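Long-range contacts in beta-lactamase II (Erythrobacter litoralis, PDB 6V72), which probably hydrolyses the ring of beta-lactam antibiotics to substituted beta-amino acids, as a zinc-dependent class B beta-lactamase: residues 90-95 / 113-118; 154-159 / 172-177. All blocks are in the same frame, centred on the assembly; numbering follows the deposited sequence.

Contact 1: 90-95 / 113-118; sequences RAAVVT and IATWAH
Ile113 sends its CG2 branch over the backbone of the neighbouring strand, 3.9 Å from the amide N of Ala92, and the same methyl meets Ala92 CB; a chi1 of -66° sets CG2 opposite its own backbone N, over Ala91 C. At Ala114 the main chain takes over: its O accepts the N-H of Ala92 at 2.9 Å, while the CA-H of Ala91 approaches the same oxygen. Thr115 pairs with Ala92 on the sheet face where helix 105-110 packs, and its OG1 is hydrogen-bonded to His109 NE2 of that helix and to Arg134 N. The N-H of Trp116 returns a bond to Ala92 O, short at 2.8 Å but weak because it is bent to 130°. That oxygen also lies at the edge of the indole, in its plane, 3.5 Å from CD1. Trp116 O then receives Val94 N in a straighter bond, 164° at the hydrogen. Ala117 CB touches Val94 CG2 at 3.7 Å, and where the CA atoms of Val94 and Ala117 stand 5.6 Å apart, one water joins His118 N to Val94 O. The face bearing Ala91, Val93 and Trp116 is covered by helix 147-153. Two parallel strands joined through helix 105-110 form a beta-alpha-beta crossover of the metallo-beta-lactamase fold, and the first runs on past Val94 and Thr95 toward His96, which binds zinc in a structure of this protein, though none is bound to this chain here.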
# COMPACT_ATOMS: atom_id res chain seq x y z
N ARG A 90 5.97 -32.43 10.96
CA ARG A 90 4.89 -33.35 10.65
C ARG A 90 3.60 -32.67 10.25
O ARG A 90 2.75 -33.33 9.65
CB ARG A 90 4.64 -34.29 11.83
CG ARG A 90 4.04 -33.65 12.98
CD ARG A 90 3.36 -34.68 13.89
NE ARG A 90 3.10 -33.99 15.13
CZ ARG A 90 2.06 -33.20 15.35
NH1 ARG A 90 1.12 -33.03 14.40
NH2 ARG A 90 1.96 -32.60 16.52
N ALA A 91 3.45 -31.38 10.54
CA ALA A 91 2.25 -30.67 10.13
C ALA A 91 2.63 -29.22 9.89
O ALA A 91 3.61 -28.73 10.44
CB ALA A 91 1.14 -30.74 11.18
N ALA A 92 1.84 -28.55 9.06
CA ALA A 92 2.08 -27.15 8.72
C ALA A 92 0.74 -26.44 8.62
O ALA A 92 -0.26 -27.04 8.21
CB ALA A 92 2.83 -26.99 7.40
N VAL A 93 0.74 -25.16 8.95
CA VAL A 93 -0.44 -24.33 8.79
C VAL A 93 0.01 -23.06 8.09
O VAL A 93 1.09 -22.54 8.37
CB VAL A 93 -1.14 -24.03 10.14
CG1 VAL A 93 -0.20 -23.34 11.16
CG2 VAL A 93 -2.39 -23.16 9.91
N VAL A 94 -0.79 -22.60 7.12
CA VAL A 94 -0.51 -21.33 6.45
C VAL A 94 -1.54 -20.31 6.89
O VAL A 94 -2.72 -20.63 7.11
CB VAL A 94 -0.48 -21.47 4.92
CG1 VAL A 94 0.65 -22.41 4.52
CG2 VAL A 94 -1.82 -21.95 4.39
N THR A 95 -1.08 -19.07 7.07
CA THR A 95 -1.97 -18.06 7.62
C THR A 95 -2.68 -17.24 6.55
O THR A 95 -3.60 -16.49 6.88
CB THR A 95 -1.21 -17.11 8.55
OG1 THR A 95 -0.15 -16.45 7.84
CG2 THR A 95 -0.62 -17.89 9.73
N ILE A 113 4.11 -33.62 4.17
CA ILE A 113 3.69 -32.87 5.34
C ILE A 113 2.21 -32.53 5.23
O ILE A 113 1.76 -32.02 4.21
CB ILE A 113 4.54 -31.60 5.49
CG1 ILE A 113 5.99 -31.99 5.79
CG2 ILE A 113 3.98 -30.71 6.60
CD1 ILE A 113 6.98 -30.84 5.61
N ALA A 114 1.46 -32.81 6.31
CA ALA A 114 0.04 -32.49 6.38
C ALA A 114 -0.13 -30.98 6.52
O ALA A 114 0.29 -30.40 7.52
CB ALA A 114 -0.60 -33.19 7.57
N THR A 115 -0.80 -30.37 5.56
CA THR A 115 -0.91 -28.93 5.46
C THR A 115 -2.34 -28.49 5.78
O THR A 115 -3.29 -29.16 5.37
CB THR A 115 -0.53 -28.48 4.06
OG1 THR A 115 -1.24 -29.30 3.12
CG2 THR A 115 0.97 -28.68 3.86
N TRP A 116 -2.47 -27.38 6.50
CA TRP A 116 -3.73 -26.89 7.02
C TRP A 116 -3.94 -25.44 6.62
O TRP A 116 -2.99 -24.65 6.63
CB TRP A 116 -3.74 -26.98 8.57
CG TRP A 116 -3.81 -28.39 9.04
CD1 TRP A 116 -2.76 -29.25 9.24
CD2 TRP A 116 -5.00 -29.13 9.32
NE1 TRP A 116 -3.23 -30.47 9.64
CE2 TRP A 116 -4.60 -30.43 9.70
CE3 TRP A 116 -6.36 -28.82 9.29
CZ2 TRP A 116 -5.51 -31.41 10.05
CZ3 TRP A 116 -7.26 -29.80 9.63
CH2 TRP A 116 -6.84 -31.08 10.01
N ALA A 117 -5.18 -25.08 6.29
CA ALA A 117 -5.52 -23.70 5.96
C ALA A 117 -6.97 -23.44 6.30
O ALA A 117 -7.77 -24.37 6.44
CB ALA A 117 -5.28 -23.37 4.48
N HIS A 118 -7.31 -22.14 6.41
CA HIS A 118 -8.70 -21.74 6.46
C HIS A 118 -9.46 -22.36 5.29
O HIS A 118 -8.94 -22.39 4.17
CB HIS A 118 -8.79 -20.21 6.41
CG HIS A 118 -10.16 -19.68 6.68
ND1 HIS A 118 -11.21 -19.81 5.79
CD2 HIS A 118 -10.67 -19.03 7.76
CE1 HIS A 118 -12.30 -19.27 6.31
NE2 HIS A 118 -11.99 -18.78 7.50
O HOH W 1 -5.24 -20.16 6.08

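Contact 2: 154-159 / 172-177; sequences APLRLY and VGLPEL
Two backbone hydrogen bonds tie Arg157 to Gly173, making them a hydrogen-bonded antiparallel pair. Arg157 N gives the straighter one, 170° at the hydrogen and 2.8 Å to Gly173 O; the return bond from Gly173 N to Arg157 O is more bent, at 146°. Each oxygen also takes a CA-H contact, Gly173 O from Leu156 and Arg157 O from Val172 at 3.3 Å. Apolar contacts surround this pair. Leu158 and Val172, the non-hydrogen-bonded pair, lie side by side and point the same way, with CD1 of Leu158 3.8 Å from CG1 of Val172. The other Val172 branch, CG2, meets CD2 of Leu156, a methyl that also touches Leu174 CD2 at 3.8 Å; the two leucines cross obliquely. That Leu174 methyl rests as well on Pro155, 3.9 Å from its CG, a proline entered through a cis peptide bond. On the face of Arg157, the aliphatic CG passes Pro175 CD at about a right angle, 4.0 Å away. The bend at chi2 (-63°) then carries the guanidinium back along its own segment, where Ala154 CB lies at its edge. Leu156 continues the hydrophobic packing onto Ile63 and Val65 of strand 61-65. The Arg157-Gly173 pair is thus held by main-chain polarity, the side chains add only apolar packing across the contact, and the charge of Arg157 contributes no bond between these two segments.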
# COMPACT_ATOMS: atom_id res chain seq x y z
N ALA A 154 -1.49 -28.28 17.89
CA ALA A 154 -1.11 -27.98 19.27
C ALA A 154 0.41 -28.11 19.42
O ALA A 154 1.01 -29.02 18.85
CB ALA A 154 -1.83 -28.93 20.23
N PRO A 155 1.06 -27.23 20.20
CA PRO A 155 0.49 -26.24 21.13
C PRO A 155 0.04 -24.93 20.50
O PRO A 155 -0.46 -24.10 21.23
CB PRO A 155 1.64 -25.98 22.10
CG PRO A 155 2.87 -26.17 21.23
CD PRO A 155 2.52 -27.36 20.37
N LEU A 156 0.20 -24.76 19.20
CA LEU A 156 -0.34 -23.56 18.57
C LEU A 156 -1.85 -23.52 18.76
O LEU A 156 -2.54 -24.53 18.62
CB LEU A 156 -0.02 -23.54 17.08
CG LEU A 156 1.46 -23.34 16.76
CD1 LEU A 156 1.72 -23.79 15.34
CD2 LEU A 156 1.92 -21.90 16.98
N ARG A 157 -2.35 -22.34 19.09
CA ARG A 157 -3.79 -22.10 19.12
C ARG A 157 -4.14 -21.27 17.90
O ARG A 157 -3.61 -20.16 17.72
CB ARG A 157 -4.20 -21.42 20.41
CG ARG A 157 -3.89 -22.27 21.64
CD ARG A 157 -4.65 -23.58 21.66
NE ARG A 157 -4.60 -24.19 22.99
CZ ARG A 157 -3.99 -25.33 23.29
NH1 ARG A 157 -4.00 -25.76 24.53
NH2 ARG A 157 -3.40 -26.06 22.35
N LEU A 158 -5.00 -21.80 17.05
CA LEU A 158 -5.35 -21.16 15.78
C LEU A 158 -6.61 -20.31 15.95
O LEU A 158 -7.62 -20.80 16.48
CB LEU A 158 -5.62 -22.21 14.71
CG LEU A 158 -4.45 -22.85 14.00
CD1 LEU A 158 -3.31 -23.20 14.90
CD2 LEU A 158 -5.00 -24.08 13.31
N TYR A 159 -6.57 -19.07 15.46
CA TYR A 159 -7.65 -18.12 15.66
C TYR A 159 -7.94 -17.38 14.35
O TYR A 159 -7.04 -16.78 13.76
CB TYR A 159 -7.28 -17.10 16.75
CG TYR A 159 -8.41 -16.14 17.03
CD1 TYR A 159 -9.56 -16.56 17.69
CD2 TYR A 159 -8.33 -14.80 16.63
CE1 TYR A 159 -10.59 -15.67 17.93
CE2 TYR A 159 -9.34 -13.93 16.86
CZ TYR A 159 -10.48 -14.35 17.52
OH TYR A 159 -11.51 -13.44 17.76
N VAL A 172 -2.02 -17.30 14.83
CA VAL A 172 -1.72 -18.38 15.76
C VAL A 172 -1.06 -17.80 17.01
O VAL A 172 -0.42 -16.75 16.97
CB VAL A 172 -0.84 -19.48 15.12
CG1 VAL A 172 -1.49 -20.03 13.85
CG2 VAL A 172 0.54 -18.92 14.81
N GLY A 173 -1.24 -18.49 18.13
CA GLY A 173 -0.64 -18.04 19.36
C GLY A 173 -0.10 -19.21 20.16
O GLY A 173 -0.51 -20.36 19.99
N LEU A 174 0.83 -18.87 21.06
CA LEU A 174 1.38 -19.77 22.07
C LEU A 174 1.17 -19.08 23.41
O LEU A 174 2.09 -18.43 23.93
CB LEU A 174 2.86 -20.06 21.83
CG LEU A 174 3.11 -20.85 20.54
CD1 LEU A 174 4.58 -20.75 20.12
CD2 LEU A 174 2.68 -22.30 20.70
N PRO A 175 -0.03 -19.17 23.97
CA PRO A 175 -0.34 -18.36 25.16
C PRO A 175 0.52 -18.69 26.36
O PRO A 175 0.77 -17.81 27.19
CB PRO A 175 -1.82 -18.69 25.42
CG PRO A 175 -2.35 -19.13 24.11
CD PRO A 175 -1.22 -19.86 23.44
N GLU A 176 1.01 -19.93 26.48
CA GLU A 176 1.83 -20.27 27.63
C GLU A 176 3.22 -19.66 27.54
O GLU A 176 3.93 -19.62 28.55
CB GLU A 176 1.95 -21.79 27.78
CG GLU A 176 0.63 -22.48 28.06
CD GLU A 176 0.07 -22.14 29.43
OE1 GLU A 176 0.85 -21.81 30.35
OE2 GLU A 176 -1.16 -22.21 29.60
N LEU A 177 3.63 -19.22 26.36
CA LEU A 177 4.93 -18.62 26.16
C LEU A 177 4.83 -17.13 25.86
O LEU A 177 5.87 -16.48 25.66
CB LEU A 177 5.66 -19.34 25.02
CG LEU A 177 5.90 -20.83 25.27
CD1 LEU A 177 6.44 -21.50 24.02
CD2 LEU A 177 6.88 -21.02 26.41

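Contact 1 comes first along the chain and closes before contact 2 opens; their centres are 14 Å apart and their nearest atoms about 4 Å, without touching. They belong to different sheets: 90-95 and 113-118 are neighbours in the large mixed sheet, whereas 154-159 and 172-177 form a hairpin in the smaller one. Helix 147-153 connects them, lying on contact 1 and running directly into the first segment of contact 2. Strand 61-65, next to 89-93 in the large sheet, bridges to the hairpin, so the two contacts belong to facing layers of the alpha-beta/beta-alpha sandwich whose edge holds the zinc site in this superfamily.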